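Local coordinates for putative mandelate racemase (Zymomonas mobilis, PDB 2OX4), which is a magnesium-binding member of the enolase superfamily, probably acting as a lyase (dehydratase) of the mandelate racemase type, at residues E9-H14 / K382-S387; L126-S131 / E160-V165. All coordinates share one frame; numbering follows the deposited sequence.

Contact 1. Residues E9-H14 / K382-S387; sequences EIFHVH and KLYQIS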
loop_
_atom_site.group_PDB
_atom_site.type_symbol
_atom_site.label_atom_id
_atom_site.label_comp_id
_atom_site.label_asym_id
_atom_site.label_seq_id
_atom_site.Cartn_x
_atom_site.Cartn_y
_atom_site.Cartn_z
ATOM N N GLU C 9 -8.915 -47.921 11.082
ATOM C CA GLU C 9 -8.330 -48.231 12.373
ATOM C C GLU C 9 -7.338 -47.165 12.766
ATOM O O GLU C 9 -6.513 -46.764 11.956
ATOM C CB GLU C 9 -7.619 -49.579 12.323
ATOM C CG GLU C 9 -8.540 -50.734 11.983
ATOM C CD GLU C 9 -7.745 -51.992 11.644
ATOM O OE1 GLU C 9 -7.337 -52.147 10.475
ATOM O OE2 GLU C 9 -7.510 -52.808 12.553
ATOM N N ILE C 10 -7.414 -46.703 14.010
ATOM C CA ILE C 10 -6.563 -45.590 14.439
ATOM C C ILE C 10 -5.722 -46.031 15.628
ATOM O O ILE C 10 -6.256 -46.544 16.606
ATOM C CB ILE C 10 -7.402 -44.328 14.806
ATOM C CG1 ILE C 10 -8.238 -43.883 13.606
ATOM C CG2 ILE C 10 -6.500 -43.184 15.285
ATOM C CD1 ILE C 10 -9.605 -43.387 14.005
ATOM N N PHE C 11 -4.412 -45.822 15.528
ATOM C CA PHE C 11 -3.464 -46.278 16.545
ATOM C C PHE C 11 -2.795 -45.065 17.168
ATOM O O PHE C 11 -1.973 -44.415 16.527
ATOM C CB PHE C 11 -2.375 -47.151 15.900
ATOM C CG PHE C 11 -2.907 -48.334 15.139
ATOM C CD1 PHE C 11 -3.288 -48.214 13.802
ATOM C CD2 PHE C 11 -2.998 -49.579 15.750
ATOM C CE1 PHE C 11 -3.779 -49.300 13.096
ATOM C CE2 PHE C 11 -3.489 -50.673 15.053
ATOM C CZ PHE C 11 -3.874 -50.544 13.723
ATOM N N HIS C 12 -3.150 -44.754 18.410
ATOM C CA HIS C 12 -2.439 -43.720 19.142
ATOM C C HIS C 12 -1.370 -44.440 19.992
ATOM O O HIS C 12 -1.663 -44.991 21.065
ATOM C CB HIS C 12 -3.409 -42.877 19.988
ATOM C CG HIS C 12 -2.767 -41.698 20.656
ATOM N ND1 HIS C 12 -3.396 -40.968 21.646
ATOM C CD2 HIS C 12 -1.552 -41.119 20.478
ATOM C CE1 HIS C 12 -2.598 -39.996 22.050
ATOM N NE2 HIS C 12 -1.473 -40.063 21.359
ATOM N N VAL C 13 -0.153 -44.476 19.458
ATOM C CA VAL C 13 0.914 -45.354 19.970
ATOM C C VAL C 13 1.272 -44.919 21.387
ATOM O O VAL C 13 1.353 -43.716 21.671
ATOM C CB VAL C 13 2.174 -45.319 19.062
ATOM C CG1 VAL C 13 3.303 -46.189 19.659
ATOM C CG2 VAL C 13 1.833 -45.811 17.665
ATOM N N HIS C 14 1.443 -45.896 22.284
ATOM C CA HIS C 14 1.816 -45.615 23.670
ATOM C C HIS C 14 3.167 -44.911 23.771
ATOM O O HIS C 14 4.003 -45.029 22.869
ATOM C CB HIS C 14 1.831 -46.913 24.486
ATOM C CG HIS C 14 0.482 -47.546 24.643
ATOM N ND1 HIS C 14 0.319 -48.883 24.944
ATOM C CD2 HIS C 14 -0.765 -47.026 24.547
ATOM C CE1 HIS C 14 -0.972 -49.158 25.023
ATOM N NE2 HIS C 14 -1.652 -48.048 24.789
ATOM N N LYS C 382 2.644 -55.568 16.004
ATOM C CA LYS C 382 2.819 -55.156 17.399
ATOM C C LYS C 382 1.984 -53.921 17.751
ATOM O O LYS C 382 1.588 -53.741 18.907
ATOM C CB LYS C 382 4.292 -54.848 17.683
ATOM C CG LYS C 382 4.756 -55.269 19.074
ATOM C CD LYS C 382 5.926 -54.423 19.573
ATOM C CE LYS C 382 6.994 -54.236 18.506
ATOM N NZ LYS C 382 7.762 -55.486 18.220
ATOM N N LEU C 383 1.720 -53.074 16.753
ATOM C CA LEU C 383 0.972 -51.836 16.978
ATOM C C LEU C 383 -0.330 -52.029 17.724
ATOM O O LEU C 383 -0.692 -51.202 18.550
ATOM C CB LEU C 383 0.711 -51.097 15.667
ATOM C CG LEU C 383 1.562 -49.831 15.617
ATOM C CD1 LEU C 383 2.955 -50.200 15.117
ATOM C CD2 LEU C 383 0.902 -48.816 14.728
ATOM N N TYR C 384 -1.014 -53.143 17.459
ATOM C CA TYR C 384 -2.285 -53.453 18.109
ATOM C C TYR C 384 -2.142 -53.589 19.626
ATOM O O TYR C 384 -3.075 -53.313 20.372
ATOM C CB TYR C 384 -2.892 -54.730 17.507
ATOM C CG TYR C 384 -3.359 -54.550 16.079
ATOM C CD1 TYR C 384 -2.473 -54.694 14.999
ATOM C CD2 TYR C 384 -4.685 -54.212 15.802
ATOM C CE1 TYR C 384 -2.906 -54.512 13.682
ATOM C CE2 TYR C 384 -5.124 -54.030 14.495
ATOM C CZ TYR C 384 -4.234 -54.179 13.442
ATOM O OH TYR C 384 -4.682 -53.989 12.155
ATOM N N GLN C 385 -0.962 -53.996 20.075
ATOM C CA GLN C 385 -0.719 -54.231 21.495
ATOM C C GLN C 385 -0.073 -53.037 22.210
ATOM O O GLN C 385 -0.056 -52.974 23.437
ATOM C CB GLN C 385 0.142 -55.485 21.677
ATOM C CG GLN C 385 -0.652 -56.791 21.702
ATOM C CD GLN C 385 -1.733 -56.815 22.776
ATOM O OE1 GLN C 385 -2.922 -56.682 22.481
ATOM N NE2 GLN C 385 -1.320 -56.982 24.030
ATOM N N ILE C 386 0.467 -52.093 21.445
ATOM C CA ILE C 386 1.206 -50.967 22.029
ATOM C C ILE C 386 0.572 -49.606 21.670
ATOM O O ILE C 386 1.253 -48.574 21.653
ATOM C CB ILE C 386 2.718 -50.991 21.674
ATOM C CG1 ILE C 386 2.934 -50.896 20.153
ATOM C CG2 ILE C 386 3.400 -52.246 22.249
ATOM C CD1 ILE C 386 4.315 -50.406 19.793
ATOM N N SER C 387 -0.730 -49.628 21.405
ATOM C CA SER C 387 -1.472 -48.420 21.028
ATOM C C SER C 387 -2.821 -48.372 21.744
ATOM O O SER C 387 -3.416 -49.413 22.059
ATOM C CB SER C 387 -1.716 -48.384 19.508
ATOM O OG SER C 387 -0.515 -48.546 18.770
#

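Contact 2. Residues L126-S131 / E160-V165; sequences LRVYAS and EGYDAV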
loop_
_atom_site.group_PDB
_atom_site.type_symbol
_atom_site.label_atom_id
_atom_site.label_comp_id
_atom_site.label_asym_id
_atom_site.label_seq_id
_atom_site.Cartn_x
_atom_site.Cartn_y
_atom_site.Cartn_z
ATOM N N LEU C 126 17.820 -37.776 -3.252
ATOM C CA LEU C 126 17.556 -36.565 -2.472
ATOM C C LEU C 126 18.700 -36.309 -1.498
ATOM O O LEU C 126 19.074 -37.196 -0.733
ATOM C CB LEU C 126 16.255 -36.729 -1.672
ATOM C CG LEU C 126 14.956 -37.155 -2.371
ATOM C CD1 LEU C 126 13.893 -37.430 -1.317
ATOM C CD2 LEU C 126 14.455 -36.107 -3.332
ATOM N N ARG C 127 19.227 -35.088 -1.519
ATOM C CA ARG C 127 20.131 -34.615 -0.476
ATOM C C ARG C 127 19.450 -34.637 0.890
ATOM O O ARG C 127 18.273 -34.304 1.006
ATOM C CB ARG C 127 20.605 -33.204 -0.796
ATOM C CG ARG C 127 21.670 -32.704 0.146
ATOM C CD ARG C 127 22.064 -31.265 -0.146
ATOM N NE ARG C 127 23.176 -30.863 0.706
ATOM C CZ ARG C 127 23.500 -29.603 0.994
ATOM N NH1 ARG C 127 22.800 -28.586 0.493
ATOM N NH2 ARG C 127 24.529 -29.359 1.795
ATOM N N VAL C 128 20.192 -35.042 1.919
ATOM C CA VAL C 128 19.642 -35.189 3.267
ATOM C C VAL C 128 20.492 -34.420 4.277
ATOM O O VAL C 128 21.715 -34.350 4.142
ATOM C CB VAL C 128 19.573 -36.687 3.703
ATOM C CG1 VAL C 128 18.884 -36.818 5.034
ATOM C CG2 VAL C 128 18.840 -37.539 2.655
ATOM N N TYR C 129 19.844 -33.833 5.285
ATOM C CA TYR C 129 20.563 -33.332 6.451
ATOM C C TYR C 129 20.270 -34.115 7.723
ATOM O O TYR C 129 19.173 -34.656 7.901
ATOM C CB TYR C 129 20.370 -31.810 6.648
ATOM C CG TYR C 129 19.013 -31.302 7.140
ATOM C CD1 TYR C 129 18.672 -31.318 8.498
ATOM C CD2 TYR C 129 18.107 -30.729 6.248
ATOM C CE1 TYR C 129 17.439 -30.831 8.943
ATOM C CE2 TYR C 129 16.888 -30.226 6.688
ATOM C CZ TYR C 129 16.568 -30.257 8.029
ATOM O OH TYR C 129 15.360 -29.746 8.439
ATOM N N ALA C 130 21.274 -34.196 8.590
ATOM C CA ALA C 130 21.136 -34.818 9.890
ATOM C C ALA C 130 20.526 -33.832 10.882
ATOM O O ALA C 130 21.143 -32.810 11.190
ATOM C CB ALA C 130 22.521 -35.271 10.381
ATOM N N SER C 131 19.346 -34.169 11.402
ATOM C CA SER C 131 18.501 -33.206 12.094
ATOM C C SER C 131 18.477 -33.353 13.611
ATOM O O SER C 131 18.255 -34.455 14.131
ATOM C CB SER C 131 17.071 -33.281 11.578
ATOM O OG SER C 131 16.303 -32.214 12.116
ATOM N N GLU C 160 29.216 -40.294 8.764
ATOM C CA GLU C 160 28.211 -41.075 8.040
ATOM C C GLU C 160 27.905 -40.610 6.605
ATOM O O GLU C 160 27.142 -41.258 5.897
ATOM C CB GLU C 160 26.919 -41.203 8.863
ATOM C CG GLU C 160 27.097 -41.954 10.175
ATOM C CD GLU C 160 25.800 -42.116 10.977
ATOM O OE1 GLU C 160 24.742 -41.585 10.569
ATOM O OE2 GLU C 160 25.842 -42.784 12.030
ATOM N N GLY C 161 28.501 -39.503 6.176
ATOM C CA GLY C 161 28.342 -39.029 4.800
ATOM C C GLY C 161 27.377 -37.861 4.593
ATOM O O GLY C 161 27.149 -37.443 3.454
ATOM N N TYR C 162 26.796 -37.337 5.676
ATOM C CA TYR C 162 25.949 -36.131 5.567
ATOM C C TYR C 162 26.806 -34.895 5.276
ATOM O O TYR C 162 27.883 -34.727 5.849
ATOM C CB TYR C 162 25.123 -35.907 6.838
ATOM C CG TYR C 162 24.129 -37.007 7.142
ATOM C CD1 TYR C 162 22.842 -36.986 6.594
ATOM C CD2 TYR C 162 24.476 -38.076 7.972
ATOM C CE1 TYR C 162 21.936 -38.000 6.859
ATOM C CE2 TYR C 162 23.574 -39.090 8.251
ATOM C CZ TYR C 162 22.309 -39.046 7.693
ATOM O OH TYR C 162 21.422 -40.049 7.962
ATOM N N ASP C 163 26.338 -34.045 4.368
ATOM C CA ASP C 163 27.014 -32.780 4.092
ATOM C C ASP C 163 26.175 -31.575 4.544
ATOM O O ASP C 163 26.372 -30.451 4.071
ATOM C CB ASP C 163 27.422 -32.663 2.615
ATOM C CG ASP C 163 26.228 -32.556 1.650
ATOM O OD1 ASP C 163 25.059 -32.474 2.075
ATOM O OD2 ASP C 163 26.477 -32.549 0.429
ATOM N N ALA C 164 25.248 -31.841 5.456
ATOM C CA ALA C 164 24.455 -30.802 6.105
ATOM C C ALA C 164 23.931 -31.317 7.434
ATOM O O ALA C 164 23.613 -32.514 7.585
ATOM C CB ALA C 164 23.291 -30.380 5.197
ATOM N N VAL C 165 23.832 -30.405 8.399
ATOM C CA VAL C 165 23.288 -30.708 9.713
ATOM C C VAL C 165 22.350 -29.591 10.167
ATOM O O VAL C 165 22.479 -28.445 9.721
ATOM C CB VAL C 165 24.422 -30.856 10.777
ATOM C CG1 VAL C 165 25.348 -32.037 10.430
ATOM C CG2 VAL C 165 25.221 -29.560 10.900
HETATM O O HOH W 1 23.884 -35.112 2.847
#

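Contact 1. Residues E9-H14 / K382-S387
Phe11 reaches from strand 5-13 into the turn that leads to Ser387, and its side chain meets three neighbours in turn from CB to tip: Ser387, Leu383 and Tyr384. Its CB lies 3.7 Å from Ser387 OG and also touches Leu383 CD2. CG rests on that same methyl, and CD2 lies beside Leu383 CB. With CG anti to the carbonyl carbon (chi1 -56°), the ring is turned beside the backbone N and its far edge, CE2 and CZ, points into one face of the Tyr384 ring, CZ standing 3.7 Å from Tyr384 CZ in an edge-to-face pair with planes 89° apart. Tyr389, from strand 387-393, meets both rings, and its hydroxyl is hydrogen-bonded to Glu9 OE2, which also lies 3.1 Å from Tyr384 OH. Beyond Phe11, Val13 and Ser387 form an antiparallel non-hydrogen-bonded pair. His14 N then donates a nearly straight bond of 2.8 Å to Ile386 O, while the imidazole lays one face over the Ile386-Ser387 peptide and its NE2 bonds to Asp388. Apolar side chains thus fill the middle while polar groups close both ends, and Leu383 O, approached from opposite faces by Ser387 OG (2.7 Å) and Ile386 N, is likely to be well satisfied within the turn.

Contact 2. Residues L126-S131 / E160-V165
Ala130 and Val165 pair in parallel register, with Ala130 N donating to Ala164 O at 3.1 Å and two CA-H...O contacts, from Tyr129 CA to Ala164 O and from Val165 CA to Ala130 O, flanking that bond. Where the strands begin, Arg127 crosses to Asp163 at about a right angle. Its chain is extended, with CG anti to the backbone N (chi1 -173°), and this carries the guanidinium side-on to its partner: Asp163 OD1 lies in the guanidinium plane and takes NE on its syn side, 2.8 Å away, in a salt bridge, while NH2 reaches Asp163 O at 3.1 Å from above the carbonyl plane. Asp211 forms a second salt bridge to NH2. A lysine in place of Arg127 would probably be unable to hold Asp163 OD1 and the main-chain oxygen together side-on, leaving one of them without its mate. The contact is the parallel pairing of a beta-alpha-beta crossover, strand 126-131, helix 147-159 and strand 164-167, within the barrel domain of the enolase superfamily; a Schellman motif at Gly161 closes the helix. Tyr162 follows, and its ring takes Ala130 CB over one face, a CH-pi contact 4.1 Å from the centroid, and Val128 CG1 at its edge, 3.7 Å from CE1. A water that accepts from Asp163 N and lies 2.6 Å from Val128 O bridges the backbones before they pair directly. Tyr129 packs its CB on Ala164 CB, 3.6 Å away, and sends its ring towards the magnesium site, touching the metal ligand Glu241, while its hydroxyl is hydrogen-bonded to Lys166 and Gln315.

In the fold
The two contacts lie in different domains and share no helix or strand; their centres are about 31 Å apart. Contact 1 brings the C-terminal part of the chain back to the first strand of the antiparallel sheet, which both ends of the chain build, whereas contact 2 joins neighbouring parallel strands of the barrel, close in sequence and linked by one helix. Both are largely buried, but contact 1 has an exposed residue at its margin and lies away from the annotated metal site, while contact 2 reaches to its edge through Tyr129. Both include strand pairing and an aromatic ring: antiparallel with an edge-to-face ring pair in 9-14/382-387, parallel with a salt bridge and a bridging water in 126-131/160-165.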